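Local coordinates for protein CalU16 (Micromonospora echinospora, PDB 4FPW) that probably confers self-resistance to an enediyne antibiotic on its producing bacterium, acting as a self-sacrifice protein of the AHA1 family, at residues 7-11 against 172-177. Residues are numbered along the deposited sequence; the frame is centred on the assembly and turned at random.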
ATOM      1  N   GLU A   7     -12.809   0.066   3.384  1.00 50.66           N
ATOM      2  CA  GLU A   7     -13.387  -1.161   2.861  1.00 49.57           C
ATOM      3  C   GLU A   7     -12.234  -2.023   2.381  1.00 48.18           C
ATOM      4  O   GLU A   7     -11.477  -1.623   1.482  1.00 48.01           O
ATOM      5  CB  GLU A   7     -14.299  -0.851   1.671  1.00 50.74           C
ATOM      6  CG  GLU A   7     -14.949  -2.066   1.022  1.00 51.72           C
ATOM      7  CD  GLU A   7     -15.801  -1.686  -0.181  1.00 54.34           C
ATOM      8  OE1 GLU A   7     -15.218  -1.410  -1.250  1.00 53.04           O
ATOM      9  OE2 GLU A   7     -17.055  -1.658  -0.067  1.00 56.47           O
ATOM     10  N   ARG A   8     -12.110  -3.198   2.983  1.00 47.20           N
ATOM     11  CA  ARG A   8     -11.100  -4.166   2.618  1.00 44.98           C
ATOM     12  C   ARG A   8     -11.657  -5.141   1.612  1.00 45.40           C
ATOM     13  O   ARG A   8     -12.854  -5.434   1.612  1.00 43.74           O
ATOM     14  CB  ARG A   8     -10.673  -4.967   3.835  1.00 44.45           C
ATOM     15  CG  ARG A   8     -10.007  -4.160   4.928  1.00 42.87           C
ATOM     16  CD  ARG A   8      -9.732  -5.044   6.135  1.00 42.27           C
ATOM     17  NE  ARG A   8      -9.632  -4.225   7.332  1.00 43.44           N
ATOM     18  CZ  ARG A   8     -10.541  -4.162   8.302  1.00 44.18           C
ATOM     19  NH1 ARG A   8     -11.632  -4.908   8.270  1.00 44.39           N
ATOM     20  NH2 ARG A   8     -10.338  -3.356   9.335  1.00 45.25           N
ATOM     21  N   ALA A   9     -10.761  -5.688   0.790  1.00 45.51           N
ATOM     22  CA  ALA A   9     -11.138  -6.682  -0.207  1.00 45.62           C
ATOM     23  C   ALA A   9      -9.947  -7.535  -0.691  1.00 46.47           C
ATOM     24  O   ALA A   9      -8.788  -7.347  -0.276  1.00 44.01           O
ATOM     25  CB  ALA A   9     -11.824  -6.003  -1.377  1.00 45.89           C
ATOM     26  N   LEU A  10     -10.277  -8.488  -1.560  1.00 47.70           N
ATOM     27  CA  LEU A  10      -9.330  -9.420  -2.129  1.00 46.80           C
ATOM     28  C   LEU A  10      -9.465  -9.411  -3.632  1.00 46.96           C
ATOM     29  O   LEU A  10     -10.564  -9.437  -4.159  1.00 48.22           O
ATOM     30  CB  LEU A  10      -9.572 -10.829  -1.585  1.00 46.87           C
ATOM     31  CG  LEU A  10      -9.390 -10.933  -0.066  1.00 46.70           C
ATOM     32  CD1 LEU A  10      -9.748 -12.336   0.403  1.00 48.26           C
ATOM     33  CD2 LEU A  10      -7.968 -10.581   0.344  1.00 45.22           C
ATOM     34  N   GLY A  11      -8.325  -9.346  -4.310  1.00 48.63           N
ATOM     35  CA  GLY A  11      -8.262  -9.475  -5.755  1.00 49.90           C
ATOM     36  C   GLY A  11      -7.376 -10.636  -6.187  1.00 51.69           C
ATOM     37  O   GLY A  11      -7.101 -11.566  -5.416  1.00 50.28           O
ATOM     38  N   ALA A 172      -9.794  -9.666  10.516  1.00 48.59           N
ATOM     39  CA  ALA A 172     -10.562  -9.265   9.338  1.00 49.09           C
ATOM     40  C   ALA A 172      -9.975  -9.781   8.028  1.00 48.46           C
ATOM     41  O   ALA A 172     -10.693 -10.360   7.209  1.00 51.93           O
ATOM     42  CB  ALA A 172     -10.691  -7.752   9.287  1.00 48.76           C
ATOM     43  N   TRP A 173      -8.679  -9.583   7.821  1.00 46.06           N
ATOM     44  CA  TRP A 173      -8.018 -10.142   6.640  1.00 44.51           C
ATOM     45  C   TRP A 173      -7.975 -11.685   6.688  1.00 46.40           C
ATOM     46  O   TRP A 173      -8.229 -12.353   5.683  1.00 46.43           O
ATOM     47  CB  TRP A 173      -6.616  -9.588   6.517  1.00 42.51           C
ATOM     48  CG  TRP A 173      -6.555  -8.151   6.168  1.00 39.57           C
ATOM     49  CD1 TRP A 173      -6.113  -7.141   6.958  1.00 38.84           C
ATOM     50  CD2 TRP A 173      -6.916  -7.561   4.925  1.00 38.30           C
ATOM     51  NE1 TRP A 173      -6.157  -5.951   6.280  1.00 37.28           N
ATOM     52  CE2 TRP A 173      -6.658  -6.180   5.029  1.00 37.48           C
ATOM     53  CE3 TRP A 173      -7.424  -8.064   3.726  1.00 38.23           C
ATOM     54  CZ2 TRP A 173      -6.899  -5.294   3.985  1.00 36.81           C
ATOM     55  CZ3 TRP A 173      -7.652  -7.191   2.691  1.00 38.19           C
ATOM     56  CH2 TRP A 173      -7.396  -5.809   2.829  1.00 37.31           C
ATOM     57  N   ALA A 174      -7.675 -12.248   7.857  1.00 47.62           N
ATOM     58  CA  ALA A 174      -7.645 -13.703   8.010  1.00 48.69           C
ATOM     59  C   ALA A 174      -8.981 -14.324   7.629  1.00 51.90           C
ATOM     60  O   ALA A 174      -9.015 -15.349   6.942  1.00 54.13           O
ATOM     61  CB  ALA A 174      -7.275 -14.091   9.427  1.00 48.43           C
ATOM     62  N   ALA A 175     -10.074 -13.699   8.073  1.00 52.94           N
ATOM     63  CA  ALA A 175     -11.417 -14.216   7.822  1.00 53.08           C
ATOM     64  C   ALA A 175     -11.839 -14.034   6.374  1.00 50.93           C
ATOM     65  O   ALA A 175     -12.535 -14.865   5.830  1.00 51.94           O
ATOM     66  CB  ALA A 175     -12.428 -13.548   8.751  1.00 54.83           C
ATOM     67  N   LEU A 176     -11.445 -12.931   5.760  1.00 51.87           N
ATOM     68  CA  LEU A 176     -11.676 -12.741   4.321  1.00 52.95           C
ATOM     69  C   LEU A 176     -10.859 -13.738   3.483  1.00 53.14           C
ATOM     70  O   LEU A 176     -11.298 -14.146   2.411  1.00 54.05           O
ATOM     71  CB  LEU A 176     -11.312 -11.313   3.884  1.00 51.10           C
ATOM     72  CG  LEU A 176     -12.167 -10.163   4.401  1.00 51.92           C
ATOM     73  CD1 LEU A 176     -11.506  -8.832   4.085  1.00 50.57           C
ATOM     74  CD2 LEU A 176     -13.575 -10.214   3.816  1.00 54.42           C
ATOM     75  N   VAL A 177      -9.672 -14.112   3.960  1.00 54.18           N
ATOM     76  CA  VAL A 177      -8.800 -15.039   3.215  1.00 57.79           C
ATOM     77  C   VAL A 177      -9.319 -16.472   3.304  1.00 61.08           C
ATOM     78  O   VAL A 177      -9.203 -17.232   2.347  1.00 60.13           O
ATOM     79  CB  VAL A 177      -7.326 -14.927   3.674  1.00 58.12           C
ATOM     80  CG1 VAL A 177      -6.486 -16.104   3.182  1.00 58.54           C
ATOM     81  CG2 VAL A 177      -6.738 -13.613   3.165  1.00 56.70           C
TER
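The aliphatic chain of Arg-8 lies across one face of the Trp-173 indole, and this is where the side chains pack closely. Arg-8 CD sits over the six-membered ring of Trp-173 in a CH-pi contact, 3.8 Å from its centroid and displaced toward the rim, while Arg-8 CG comes within 3.4 Å of Trp-173 CZ2. Because the chain runs extended from CG to NE (chi2 175°, chi3 -156°), it follows the ring from its benzo end toward NE1. The guanidinium plane is turned 67° from that of the indole, and any cation-pi attraction is long and weak; Ala-172 CB lies over one face of the guanidinium. Glu-129, on helix 118-138, ties the polar ends together, taking a salt bridge from Arg-8 NE on OE2 and a hydrogen bond from Trp-173 NE1 on OE1. In this helix-grip fold of the Bet v 1-like group, strand 7-15 edges the antiparallel sheet, and Trp-173 of the C-terminal helix 161-177 also touches Ile-23 and Ile-25 on strand 20-29. At the far rim of the indole, Ala-9 O lies in the ring plane, 3.2 Å from Trp-173 CZ3. Leu-10 CD1 comes within 3.1 Å of Leu-176 O, but side-chain packing here is looser: Leu-10 CD2 stands 4.1 Å from Trp-173 CZ3, and Leu-10 CD1 is 4.0 Å from CB of solvent-exposed Leu-176, whose CD1 only grazes Arg-8 CB.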